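Local coordinates for protein D,D-dipeptidase/D,D-carboxypeptidase (Enterococcus faecalis, PDB 4MUQ) that is a zinc-dependent D,D-peptidase of vancomycin resistance, acting as a D,D-dipeptidase and probably also as a D,D-carboxypeptidase, at residues 30-35 / 72-77; 49-54 / 110-115; 189-194 / 240-245; 225-230 / 235-240. One frame throughout, in Å; residues are numbered along the deposited sequence.

Contact 1: residues 30-35 / 72-77; sequences NNVKGL and SGYRSL. With PE3 (3,6,9,12,15,18,21,24,27,30,33,36,39-tridecaoxahentetracontane-1,41-diol), chain K; 2D8 ((2R)-3-[(R)-[(1S)-1-aminoethyl](hydroxy)phosphoryl]-2-methylpropanoic acid), chain D; LY0 ((2R)-3-[(R)-[(1R)-1-aminoethyl](hydroxy)phosphoryl]-2-methylpropanoic acid), chain C.
Leu-35 sets one methyl squarely on the ring of Tyr-74, and this is the tight part of the contact. Its CD1 stands 3.7 Å from the centroid of the Tyr-74 ring and only 8° off the ring normal, a CH-pi contact over the middle of the face. The tyrosine reaches it because CG lies opposite the backbone N (chi1 175°), which carries the ring out across the gap. A branched aliphatic chain suits a flat aromatic here, since a branch-end methyl can sit over the ring centre. Val-32 packs more loosely, its CG2 meeting Tyr-74 CE1 at 4.2 Å and an oblique slant. Toward the hydroxyl the contact becomes wet: a water gives a hydrogen bond to Asn-30 O and accepts one from Tyr-74 OH, both 3.0 Å long, and lies in the ring plane. Next to the tyrosine, Arg-75 points to the active site, where its NH2 donates to O31 of the phosphinate (LY0 or 2D8) at 2.8 Å. NH1 makes a longer, more bent bond to O31 and donates to Ser-72 OG at 2.9 Å. One loop thus sets a tyrosine packed on aliphatic chains beside an arginine whose charge probably helps to balance the phosphinate.

Contact 2: residues 49-54 / 110-115; sequences RDVANV and TGLAID. With ZN (zinc ion), chain B; LY0 ((2R)-3-[(R)-[(1R)-1-aminoethyl](hydroxy)phosphoryl]-2-methylpropanoic acid), chain C; 2D8 ((2R)-3-[(R)-[(1S)-1-aminoethyl](hydroxy)phosphoryl]-2-methylpropanoic acid), chain D.
Val-51 and Leu-112 supply the apolar part of this buried contact, one methyl from each. Val-51 CG2 lies 3.8 Å from Leu-112 CD2, and the two side chains meet at about a right angle. Leu-112 starts out facing away from the helix, but its CG is opposite the carbonyl carbon (chi1 -59°) and the end of the chain swings back to the valine. Compact branched residues suit such a place, filling the interior without any polar group to satisfy. Phe-148 and Tyr-171, from two strands of the sheet, also pack on Val-51.

The hydrogen bonding belongs to the turn that leads into the strand. Leu-112 N donates to Thr-110 OG1 over 3.0 Å, an ST turn, while the same hydroxyl is also bonded to Glu-107 O. Gly-111 takes a positive phi of 80°, a backbone shape that glycine adopts most easily.

Metal coordination comes at the far end of the segment. Asp-115 holds the zinc ion through both carboxylate oxygens, OD1 at 2.0 Å and OD2 at a longer 2.4 Å from the metal. O31 and O32 of the phosphinate (LY0 or 2D8) bind the same zinc, and His-108 and His-168 complete the protein's share. Helix 49-62 against a sheet whose strand 113-118 delivers the aspartate is part of the Hedgehog/DD-peptidase fold, with the His-Asp-His zinc site of M15B peptidases.

Contact 3: residues 189-194 / 240-245; sequences EYTQFI and NNIDGF
Thr-191 sets its methyl between Asn-240 and Ile-242, and these van der Waals contacts are the direct ones between helix and turn. CG2 of Thr-191 lies 4.0 Å from Ile-242 CD1 and 4.1 Å from Asn-240 ND2, a loose rather than a tight fit. Lying opposite the backbone N, the methyl is left to do the touching, while OG1 turns back to Leu-187 O in its own helix. Threonine suits the spot by offering an apolar branch outward and settling its hydroxyl at home.

A water makes the polar link: it donates to Thr-191 O and accepts from Asn-240 ND2, each at 2.9 Å.

Hydrogen bonds within 240-245 shape the turn around the asparagine amide. OD1 of Asn-240 accepts from three backbone nitrogens: Asp-243 N lies in the carbonyl plane on a lone pair, whereas Ile-242 N and Gly-244 N approach out of the plane, one from each face of the amide. The bond from Ile-242 N makes an Asx turn. From its other end, the amide donates through Asn-240 ND2, almost straight at 170°, to Asp-243 OD1 2.9 Å away. Asp-243 also forms a salt bridge with Lys-195, just past the helical segment.

An asparagine suits this place because its amide both accepts and donates. Its rotation is probably fixed by bonds at both ends, and ND2 still reaches the water linked to Thr-191 O.

Contact 4: residues 225-230 / 235-240; sequences TLIKIP and YQISGN. With PE3 (3,6,9,12,15,18,21,24,27,30,33,36,39-tridecaoxahentetracontane-1,41-diol), chain I.
Strands 224-230 and 234-239 face each other without backbone pairing, their CA atoms 7.8 Å apart at Ile-229 and Tyr-235 and widening to 9.6 Å at Ile-227 and Ile-237, so side chains alone bridge the gap. At the narrower end Ile-229 CG2 rests on a face of the Tyr-235 ring, 3.8 Å from its centroid and 25° off the normal, a CH-pi contact displaced toward the rim. Its shortest approach, 3.5 Å, is to Tyr-235 CD2. The ring is brought there by a chi1 of 73°, with CG between the backbone N and the carbonyl carbon. Ile-237 CG1, from the ring's own strand, lies at the ring edge. At the wider end Ile-227 and Ile-237 meet by their CD1 atoms at 4.3 Å; both chains are extended, which lets them span the greater distance. Beta-branched isoleucine favours strand backbone and brings enough reach to meet across the gap, while the broad tyrosine gives the methyl a flat seat. Strand 224-230 pairs with strand 3-9, whose Ile-6 packs on both Ile-229 and Tyr-235. Strand 234-239 is an outermost member of the C-terminal four-stranded sheet, next to strand 244-250, which adds Ile-249 to the same apolar cluster.

In the fold
The four contacts fall into two groups. Contacts 1 and 2 have centres 10 Å apart and touch directly; their segments alternate along the chain, and Ser-72 with Asp-115 ties strand 68-72 to strand 113-118 in one sheet. Both reach the same phosphinate, one through an arginine and the other through the zinc. Contacts 3 and 4 come later, away from the annotated sites, with centres 13 Å apart. Contact 4 falls between the segments of contact 3, sharing Asn-240 at the turn between strands 234-239 and 244-250, while its segment 225-230 belongs to another sheet, paired with strand 3-9. Between the groups no atoms touch, though contact 2 comes within about 7 Å of contacts 3 and 4 (nearest atoms).

Contact 1: residues 30-35 / 72-77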
# COMPACT_ATOMS: atom_id res chain seq x y z
N ASN A 30 -4.24 -10.21 -11.36
CA ASN A 30 -3.40 -9.26 -12.08
C ASN A 30 -4.22 -8.12 -12.68
O ASN A 30 -3.68 -7.11 -13.13
CB ASN A 30 -2.63 -9.98 -13.20
CG ASN A 30 -3.53 -10.82 -14.10
OD1 ASN A 30 -4.74 -10.61 -14.17
ND2 ASN A 30 -2.93 -11.78 -14.79
N ASN A 31 -5.54 -8.30 -12.65
CA ASN A 31 -6.46 -7.44 -13.38
C ASN A 31 -6.68 -6.08 -12.73
O ASN A 31 -7.83 -5.68 -12.50
CB ASN A 31 -7.79 -8.16 -13.58
CG ASN A 31 -8.63 -7.55 -14.69
OD1 ASN A 31 -8.11 -6.84 -15.55
ND2 ASN A 31 -9.93 -7.82 -14.67
N VAL A 32 -5.60 -5.39 -12.43
CA VAL A 32 -5.67 -4.02 -11.94
C VAL A 32 -6.29 -3.15 -13.00
O VAL A 32 -5.89 -3.20 -14.17
CB VAL A 32 -4.27 -3.43 -11.65
CG1 VAL A 32 -4.39 -2.04 -11.04
CG2 VAL A 32 -3.49 -4.32 -10.72
N LYS A 33 -7.28 -2.35 -12.62
CA LYS A 33 -7.79 -1.32 -13.52
C LYS A 33 -7.93 0.02 -12.82
O LYS A 33 -7.67 0.14 -11.62
CB LYS A 33 -9.09 -1.76 -14.20
CG LYS A 33 -8.87 -2.88 -15.21
CD LYS A 33 -10.10 -3.15 -16.06
CE LYS A 33 -10.36 -4.64 -16.15
NZ LYS A 33 -11.48 -4.98 -17.08
N GLY A 34 -8.34 1.03 -13.57
CA GLY A 34 -8.39 2.38 -13.05
C GLY A 34 -6.99 2.97 -12.94
O GLY A 34 -6.77 3.88 -12.15
N LEU A 35 -6.05 2.46 -13.74
CA LEU A 35 -4.70 3.01 -13.76
C LEU A 35 -4.70 4.29 -14.56
O LEU A 35 -5.30 4.35 -15.64
CB LEU A 35 -3.70 2.03 -14.38
CG LEU A 35 -3.41 0.79 -13.54
CD1 LEU A 35 -2.52 -0.19 -14.31
CD2 LEU A 35 -2.75 1.17 -12.22
N SER A 72 9.06 5.07 -10.17
CA SER A 72 8.41 3.85 -10.62
C SER A 72 7.09 3.70 -9.90
O SER A 72 7.04 3.79 -8.68
CB SER A 72 9.29 2.64 -10.30
OG SER A 72 8.74 1.47 -10.88
N GLY A 73 6.03 3.47 -10.66
CA GLY A 73 4.70 3.23 -10.10
C GLY A 73 4.22 1.84 -10.44
O GLY A 73 4.82 0.85 -10.01
N TYR A 74 3.12 1.75 -11.18
CA TYR A 74 2.65 0.44 -11.63
C TYR A 74 3.71 -0.23 -12.49
O TYR A 74 4.29 0.40 -13.38
CB TYR A 74 1.36 0.57 -12.43
CG TYR A 74 0.93 -0.76 -13.01
CD1 TYR A 74 0.34 -1.72 -12.20
CD2 TYR A 74 1.16 -1.07 -14.34
CE1 TYR A 74 -0.04 -2.95 -12.71
CE2 TYR A 74 0.79 -2.31 -14.86
CZ TYR A 74 0.20 -3.23 -14.02
OH TYR A 74 -0.18 -4.46 -14.51
N ARG A 75 3.96 -1.51 -12.23
CA ARG A 75 4.78 -2.33 -13.12
C ARG A 75 4.02 -3.59 -13.45
O ARG A 75 3.38 -4.20 -12.58
CB ARG A 75 6.13 -2.67 -12.47
CG ARG A 75 6.90 -1.42 -12.08
CD ARG A 75 8.38 -1.64 -11.87
NE ARG A 75 8.69 -2.51 -10.74
CZ ARG A 75 9.31 -2.13 -9.62
NH1 ARG A 75 9.66 -0.86 -9.40
NH2 ARG A 75 9.56 -3.02 -8.69
N SER A 76 4.06 -3.95 -14.72
CA SER A 76 3.48 -5.19 -15.20
C SER A 76 4.37 -6.36 -14.83
O SER A 76 5.52 -6.19 -14.41
CB SER A 76 3.37 -5.15 -16.71
OG SER A 76 4.66 -5.08 -17.29
N LEU A 77 3.86 -7.57 -15.04
CA LEU A 77 4.63 -8.77 -14.76
C LEU A 77 5.91 -8.84 -15.60
O LEU A 77 6.98 -9.18 -15.09
CB LEU A 77 3.77 -10.00 -15.02
CG LEU A 77 4.50 -11.34 -14.88
CD1 LEU A 77 4.98 -11.55 -13.45
CD2 LEU A 77 3.58 -12.47 -15.31
O43 PE3 K . -11.03 3.17 -15.36
C42 PE3 K . -11.73 2.24 -16.19
C41 PE3 K . -10.79 1.65 -17.24
O40 PE3 K . -9.71 0.99 -16.54
C39 PE3 K . -8.73 0.33 -17.38
C38 PE3 K . -7.88 1.12 -18.39
O37 PE3 K . -8.63 1.78 -19.42
C4 2D8 D . 11.71 -3.29 -4.64
C5 2D8 D . 10.37 -3.86 -4.30
C6 2D8 D . 9.74 -4.48 -5.53
C7 2D8 D . 10.56 -4.86 -3.17
N1 2D8 D . 13.28 -0.12 -6.85
P 2D8 D . 11.65 -1.66 -5.44
C1 2D8 D . 13.17 -2.48 -7.43
C2 2D8 D . 13.21 -1.43 -6.34
O31 2D8 D . 10.45 -1.65 -6.41
O32 2D8 D . 11.44 -0.47 -4.46
O61 2D8 D . 8.52 -4.44 -5.60
O62 2D8 D . 10.45 -5.03 -6.36
P LY0 C . 11.65 -1.66 -5.45
C1 LY0 C . 13.15 -2.51 -7.44
N1 LY0 C . 14.31 -1.56 -5.64
C2 LY0 C . 13.16 -1.37 -6.43
C4 LY0 C . 11.72 -3.29 -4.65
C5 LY0 C . 10.38 -3.85 -4.30
C6 LY0 C . 9.74 -4.48 -5.53
C7 LY0 C . 10.56 -4.86 -3.18
O31 LY0 C . 10.43 -1.65 -6.40
O32 LY0 C . 11.44 -0.47 -4.46
O61 LY0 C . 8.52 -4.44 -5.60
O62 LY0 C . 10.45 -5.03 -6.36
O HOH W 1 -0.95 -6.35 -12.25

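Contact 2: residues 49-54 / 110-115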
# COMPACT_ATOMS: atom_id res chain seq x y z
N ARG A 49 -6.05 5.35 -9.82
CA ARG A 49 -6.56 6.71 -9.88
C ARG A 49 -6.66 7.39 -8.52
O ARG A 49 -6.18 8.51 -8.33
CB ARG A 49 -7.92 6.75 -10.58
CG ARG A 49 -8.54 8.14 -10.70
CD ARG A 49 -9.90 8.12 -11.40
NE ARG A 49 -9.78 8.09 -12.86
CZ ARG A 49 -9.93 7.00 -13.61
NH1 ARG A 49 -10.21 5.83 -13.05
NH2 ARG A 49 -9.80 7.09 -14.93
N ASP A 50 -7.28 6.72 -7.55
CA ASP A 50 -7.45 7.34 -6.24
C ASP A 50 -6.11 7.55 -5.54
O ASP A 50 -5.93 8.53 -4.81
CB ASP A 50 -8.44 6.54 -5.38
CG ASP A 50 -9.84 6.52 -5.98
OD1 ASP A 50 -10.20 7.49 -6.69
OD2 ASP A 50 -10.58 5.54 -5.74
N VAL A 51 -5.16 6.65 -5.79
CA VAL A 51 -3.82 6.77 -5.24
C VAL A 51 -3.04 7.95 -5.86
O VAL A 51 -2.34 8.70 -5.16
CB VAL A 51 -3.04 5.45 -5.40
CG1 VAL A 51 -1.70 5.55 -4.74
CG2 VAL A 51 -3.84 4.29 -4.79
N ALA A 52 -3.15 8.11 -7.18
CA ALA A 52 -2.56 9.26 -7.86
C ALA A 52 -3.12 10.55 -7.28
O ALA A 52 -2.40 11.52 -7.05
CB ALA A 52 -2.82 9.19 -9.36
N ASN A 53 -4.42 10.57 -7.00
CA ASN A 53 -5.02 11.76 -6.43
C ASN A 53 -4.47 12.07 -5.04
O ASN A 53 -4.20 13.23 -4.73
CB ASN A 53 -6.55 11.65 -6.42
CG ASN A 53 -7.13 11.69 -7.82
OD1 ASN A 53 -6.49 12.18 -8.75
ND2 ASN A 53 -8.35 11.18 -7.98
N VAL A 54 -4.27 11.04 -4.22
CA VAL A 54 -3.73 11.24 -2.89
C VAL A 54 -2.29 11.77 -2.95
O VAL A 54 -1.91 12.66 -2.19
CB VAL A 54 -3.81 9.93 -2.07
CG1 VAL A 54 -2.94 10.01 -0.84
CG2 VAL A 54 -5.25 9.65 -1.69
N THR A 110 0.42 -3.89 -8.18
CA THR A 110 -0.94 -3.59 -7.71
C THR A 110 -1.42 -2.18 -8.08
O THR A 110 -2.60 -1.87 -7.96
CB THR A 110 -1.09 -3.68 -6.17
OG1 THR A 110 -0.32 -2.65 -5.55
CG2 THR A 110 -0.69 -5.06 -5.63
N GLY A 111 -0.50 -1.30 -8.46
CA GLY A 111 -0.85 0.10 -8.65
C GLY A 111 -0.93 0.91 -7.36
O GLY A 111 -1.31 2.08 -7.40
N LEU A 112 -0.57 0.29 -6.23
CA LEU A 112 -0.62 0.94 -4.92
C LEU A 112 0.73 1.40 -4.41
O LEU A 112 0.81 2.04 -3.36
CB LEU A 112 -1.23 -0.03 -3.90
CG LEU A 112 -2.64 -0.55 -4.20
CD1 LEU A 112 -3.03 -1.61 -3.17
CD2 LEU A 112 -3.69 0.57 -4.23
N ALA A 113 1.80 1.08 -5.14
CA ALA A 113 3.15 1.40 -4.66
C ALA A 113 3.86 2.35 -5.58
O ALA A 113 3.72 2.28 -6.79
CB ALA A 113 3.96 0.13 -4.48
N ILE A 114 4.65 3.22 -4.98
CA ILE A 114 5.43 4.17 -5.75
C ILE A 114 6.82 4.32 -5.15
O ILE A 114 6.99 4.37 -3.94
CB ILE A 114 4.69 5.53 -5.87
CG1 ILE A 114 5.43 6.44 -6.85
CG2 ILE A 114 4.49 6.18 -4.51
CD1 ILE A 114 4.52 7.29 -7.70
N ASP A 115 7.81 4.39 -6.04
CA ASP A 115 9.17 4.75 -5.66
C ASP A 115 9.36 6.22 -5.98
O ASP A 115 9.08 6.65 -7.10
CB ASP A 115 10.19 3.88 -6.42
CG ASP A 115 10.10 2.40 -6.05
OD1 ASP A 115 9.62 2.10 -4.97
OD2 ASP A 115 10.46 1.49 -6.83
ZN ZN B . 9.46 0.15 -5.14
P LY0 C . 11.65 -1.66 -5.45
C1 LY0 C . 13.15 -2.51 -7.44
N1 LY0 C . 14.31 -1.56 -5.64
C2 LY0 C . 13.16 -1.37 -6.43
C4 LY0 C . 11.72 -3.29 -4.65
C5 LY0 C . 10.38 -3.85 -4.30
C6 LY0 C . 9.74 -4.48 -5.53
C7 LY0 C . 10.56 -4.86 -3.18
O31 LY0 C . 10.43 -1.65 -6.40
O32 LY0 C . 11.44 -0.47 -4.46
O61 LY0 C . 8.52 -4.44 -5.60
O62 LY0 C . 10.45 -5.03 -6.36
C4 2D8 D . 11.71 -3.29 -4.64
C5 2D8 D . 10.37 -3.86 -4.30
C6 2D8 D . 9.74 -4.48 -5.53
C7 2D8 D . 10.56 -4.86 -3.17
N1 2D8 D . 13.28 -0.12 -6.85
P 2D8 D . 11.65 -1.66 -5.44
C1 2D8 D . 13.17 -2.48 -7.43
C2 2D8 D . 13.21 -1.43 -6.34
O31 2D8 D . 10.45 -1.65 -6.41
O32 2D8 D . 11.44 -0.47 -4.46
O61 2D8 D . 8.52 -4.44 -5.60
O62 2D8 D . 10.45 -5.03 -6.36

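Contact 3: residues 189-194 / 240-245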
# COMPACT_ATOMS: atom_id res chain seq x y z
N GLU A 189 2.83 -6.77 10.11
CA GLU A 189 2.36 -6.67 11.48
C GLU A 189 0.91 -6.20 11.55
O GLU A 189 0.13 -6.75 12.33
CB GLU A 189 3.27 -5.75 12.29
CG GLU A 189 4.62 -6.37 12.63
CD GLU A 189 5.65 -5.34 13.03
OE1 GLU A 189 6.04 -4.55 12.15
OE2 GLU A 189 6.05 -5.32 14.22
N TYR A 190 0.55 -5.21 10.74
CA TYR A 190 -0.82 -4.70 10.73
C TYR A 190 -1.81 -5.78 10.29
O TYR A 190 -2.91 -5.88 10.83
CB TYR A 190 -0.93 -3.46 9.84
CG TYR A 190 -2.29 -2.79 9.94
CD1 TYR A 190 -2.74 -2.27 11.14
CD2 TYR A 190 -3.12 -2.69 8.82
CE1 TYR A 190 -3.98 -1.66 11.24
CE2 TYR A 190 -4.36 -2.07 8.91
CZ TYR A 190 -4.78 -1.56 10.12
OH TYR A 190 -6.01 -0.94 10.25
N THR A 191 -1.40 -6.59 9.32
CA THR A 191 -2.27 -7.65 8.81
C THR A 191 -2.61 -8.65 9.92
O THR A 191 -3.76 -9.10 10.04
CB THR A 191 -1.60 -8.33 7.60
OG1 THR A 191 -1.32 -7.35 6.60
CG2 THR A 191 -2.50 -9.37 6.96
N GLN A 192 -1.62 -9.00 10.74
CA GLN A 192 -1.89 -9.84 11.90
C GLN A 192 -2.68 -9.11 13.00
O GLN A 192 -3.64 -9.64 13.53
CB GLN A 192 -0.59 -10.42 12.47
CG GLN A 192 -0.79 -11.30 13.71
CD GLN A 192 -1.56 -12.57 13.41
OE1 GLN A 192 -1.28 -13.26 12.42
NE2 GLN A 192 -2.54 -12.89 14.26
N PHE A 193 -2.27 -7.88 13.28
CA PHE A 193 -2.86 -7.08 14.36
C PHE A 193 -4.37 -6.98 14.24
O PHE A 193 -5.10 -7.21 15.20
CB PHE A 193 -2.23 -5.68 14.31
CG PHE A 193 -2.91 -4.66 15.20
CD1 PHE A 193 -2.60 -4.56 16.54
CD2 PHE A 193 -3.80 -3.74 14.65
CE1 PHE A 193 -3.20 -3.60 17.34
CE2 PHE A 193 -4.40 -2.78 15.44
CZ PHE A 193 -4.10 -2.71 16.78
N ILE A 194 -4.84 -6.63 13.04
CA ILE A 194 -6.26 -6.36 12.87
C ILE A 194 -7.14 -7.62 13.03
O ILE A 194 -8.33 -7.51 13.33
CB ILE A 194 -6.55 -5.63 11.54
CG1 ILE A 194 -7.87 -4.87 11.63
CG2 ILE A 194 -6.53 -6.60 10.37
CD1 ILE A 194 -7.85 -3.75 12.65
N ASN A 240 -7.29 -9.16 2.45
CA ASN A 240 -5.92 -9.02 2.96
C ASN A 240 -4.90 -9.84 2.18
O ASN A 240 -3.71 -9.87 2.53
CB ASN A 240 -5.84 -9.31 4.46
CG ASN A 240 -6.14 -10.76 4.82
OD1 ASN A 240 -6.32 -11.63 3.96
ND2 ASN A 240 -6.21 -11.03 6.13
N ASN A 241 -5.38 -10.50 1.12
CA ASN A 241 -4.57 -11.32 0.21
C ASN A 241 -4.23 -12.70 0.76
O ASN A 241 -3.46 -13.45 0.16
CB ASN A 241 -3.27 -10.60 -0.23
CG ASN A 241 -2.79 -11.07 -1.58
OD1 ASN A 241 -3.59 -11.34 -2.48
ND2 ASN A 241 -1.46 -11.19 -1.73
N ILE A 242 -4.84 -13.05 1.90
CA ILE A 242 -4.47 -14.28 2.58
C ILE A 242 -5.67 -15.12 2.98
O ILE A 242 -5.81 -16.27 2.57
CB ILE A 242 -3.64 -13.99 3.86
CG1 ILE A 242 -2.47 -13.06 3.57
CG2 ILE A 242 -3.16 -15.30 4.49
CD1 ILE A 242 -1.71 -12.64 4.83
N ASP A 243 -6.55 -14.55 3.79
CA ASP A 243 -7.55 -15.37 4.45
C ASP A 243 -8.84 -14.67 4.79
O ASP A 243 -9.71 -15.28 5.38
CB ASP A 243 -6.95 -16.01 5.72
CG ASP A 243 -6.33 -14.98 6.66
OD1 ASP A 243 -6.83 -13.84 6.72
OD2 ASP A 243 -5.35 -15.32 7.37
N GLY A 244 -8.99 -13.39 4.45
CA GLY A 244 -10.20 -12.69 4.85
C GLY A 244 -10.24 -11.23 4.43
O GLY A 244 -9.50 -10.78 3.54
N PHE A 245 -11.13 -10.50 5.10
CA PHE A 245 -11.47 -9.15 4.71
C PHE A 245 -11.28 -8.19 5.87
O PHE A 245 -11.46 -8.56 7.04
CB PHE A 245 -12.92 -9.10 4.23
CG PHE A 245 -13.22 -10.02 3.08
CD1 PHE A 245 -12.90 -9.64 1.77
CD2 PHE A 245 -13.80 -11.26 3.29
CE1 PHE A 245 -13.18 -10.49 0.71
CE2 PHE A 245 -14.08 -12.11 2.22
CZ PHE A 245 -13.76 -11.72 0.93
O HOH W 2 -5.80 -8.77 7.97

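Contact 4: residues 225-230 / 235-240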
# COMPACT_ATOMS: atom_id res chain seq x y z
N THR A 225 -18.87 -15.21 1.76
CA THR A 225 -18.69 -14.59 3.06
C THR A 225 -19.75 -13.51 3.20
O THR A 225 -19.95 -12.71 2.28
CB THR A 225 -17.28 -13.99 3.20
OG1 THR A 225 -16.31 -15.04 3.09
CG2 THR A 225 -17.10 -13.29 4.54
N LEU A 226 -20.44 -13.48 4.34
CA LEU A 226 -21.48 -12.49 4.56
C LEU A 226 -21.04 -11.43 5.55
O LEU A 226 -20.59 -11.74 6.66
CB LEU A 226 -22.76 -13.17 5.03
CG LEU A 226 -23.26 -14.23 4.06
CD1 LEU A 226 -24.41 -15.01 4.68
CD2 LEU A 226 -23.69 -13.59 2.76
N ILE A 227 -21.16 -10.17 5.14
CA ILE A 227 -20.77 -9.03 5.96
C ILE A 227 -21.98 -8.11 6.05
O ILE A 227 -22.69 -7.91 5.07
CB ILE A 227 -19.59 -8.27 5.32
CG1 ILE A 227 -18.34 -9.16 5.29
CG2 ILE A 227 -19.29 -6.98 6.06
CD1 ILE A 227 -17.13 -8.50 4.66
N LYS A 228 -22.24 -7.56 7.23
CA LYS A 228 -23.31 -6.57 7.34
C LYS A 228 -22.79 -5.16 7.63
O LYS A 228 -21.85 -4.96 8.40
CB LYS A 228 -24.41 -7.00 8.31
CG LYS A 228 -23.96 -7.20 9.73
CD LYS A 228 -25.17 -7.38 10.62
CE LYS A 228 -24.79 -7.34 12.08
NZ LYS A 228 -24.07 -6.08 12.44
N ILE A 229 -23.41 -4.19 6.97
CA ILE A 229 -22.96 -2.80 6.96
C ILE A 229 -24.16 -1.91 7.20
O ILE A 229 -25.25 -2.20 6.71
CB ILE A 229 -22.38 -2.44 5.58
CG1 ILE A 229 -21.29 -3.43 5.16
CG2 ILE A 229 -21.85 -1.02 5.56
CD1 ILE A 229 -19.99 -3.29 5.91
N PRO A 230 -23.99 -0.83 7.97
CA PRO A 230 -25.08 0.15 8.05
C PRO A 230 -25.28 0.85 6.72
O PRO A 230 -24.31 1.23 6.06
CB PRO A 230 -24.58 1.14 9.10
CG PRO A 230 -23.58 0.38 9.91
CD PRO A 230 -22.92 -0.55 8.95
N TYR A 235 -18.39 3.26 3.76
CA TYR A 235 -17.59 2.10 4.15
C TYR A 235 -16.66 1.63 3.05
O TYR A 235 -16.88 1.92 1.87
CB TYR A 235 -18.49 0.94 4.57
CG TYR A 235 -19.19 0.27 3.41
CD1 TYR A 235 -18.67 -0.89 2.84
CD2 TYR A 235 -20.37 0.78 2.89
CE1 TYR A 235 -19.31 -1.51 1.79
CE2 TYR A 235 -21.01 0.17 1.85
CZ TYR A 235 -20.48 -0.98 1.30
OH TYR A 235 -21.12 -1.59 0.25
N GLN A 236 -15.63 0.89 3.45
CA GLN A 236 -14.71 0.24 2.53
C GLN A 236 -14.52 -1.19 2.96
O GLN A 236 -14.58 -1.50 4.16
CB GLN A 236 -13.35 0.92 2.56
CG GLN A 236 -13.31 2.34 2.05
CD GLN A 236 -12.09 3.08 2.56
OE1 GLN A 236 -11.99 3.38 3.75
NE2 GLN A 236 -11.15 3.36 1.67
N ILE A 237 -14.29 -2.07 1.99
CA ILE A 237 -13.91 -3.44 2.27
C ILE A 237 -12.70 -3.80 1.41
O ILE A 237 -12.65 -3.47 0.22
CB ILE A 237 -15.06 -4.43 1.95
CG1 ILE A 237 -16.31 -4.06 2.75
CG2 ILE A 237 -14.63 -5.87 2.25
CD1 ILE A 237 -17.53 -4.90 2.43
N SER A 238 -11.72 -4.46 2.02
CA SER A 238 -10.58 -4.97 1.26
C SER A 238 -10.30 -6.41 1.66
O SER A 238 -10.50 -6.78 2.81
CB SER A 238 -9.33 -4.14 1.57
OG SER A 238 -8.20 -4.67 0.88
N GLY A 239 -9.82 -7.21 0.72
CA GLY A 239 -9.18 -8.45 1.09
C GLY A 239 -7.82 -8.18 1.72
O GLY A 239 -7.22 -7.09 1.52
N ASN A 240 -7.29 -9.16 2.45
CA ASN A 240 -5.92 -9.02 2.96
C ASN A 240 -4.90 -9.84 2.18
O ASN A 240 -3.71 -9.87 2.53
CB ASN A 240 -5.84 -9.31 4.46
CG ASN A 240 -6.14 -10.76 4.82
OD1 ASN A 240 -6.32 -11.63 3.96
ND2 ASN A 240 -6.21 -11.03 6.13
O43 PE3 I . -14.95 9.25 2.85
C42 PE3 I . -13.71 8.53 2.91
C41 PE3 I . -13.55 7.62 1.69
O40 PE3 I . -14.61 6.64 1.62
C39 PE3 I . -14.42 5.79 0.47
C38 PE3 I . -15.51 4.72 0.32
O37 PE3 I . -16.81 5.31 0.16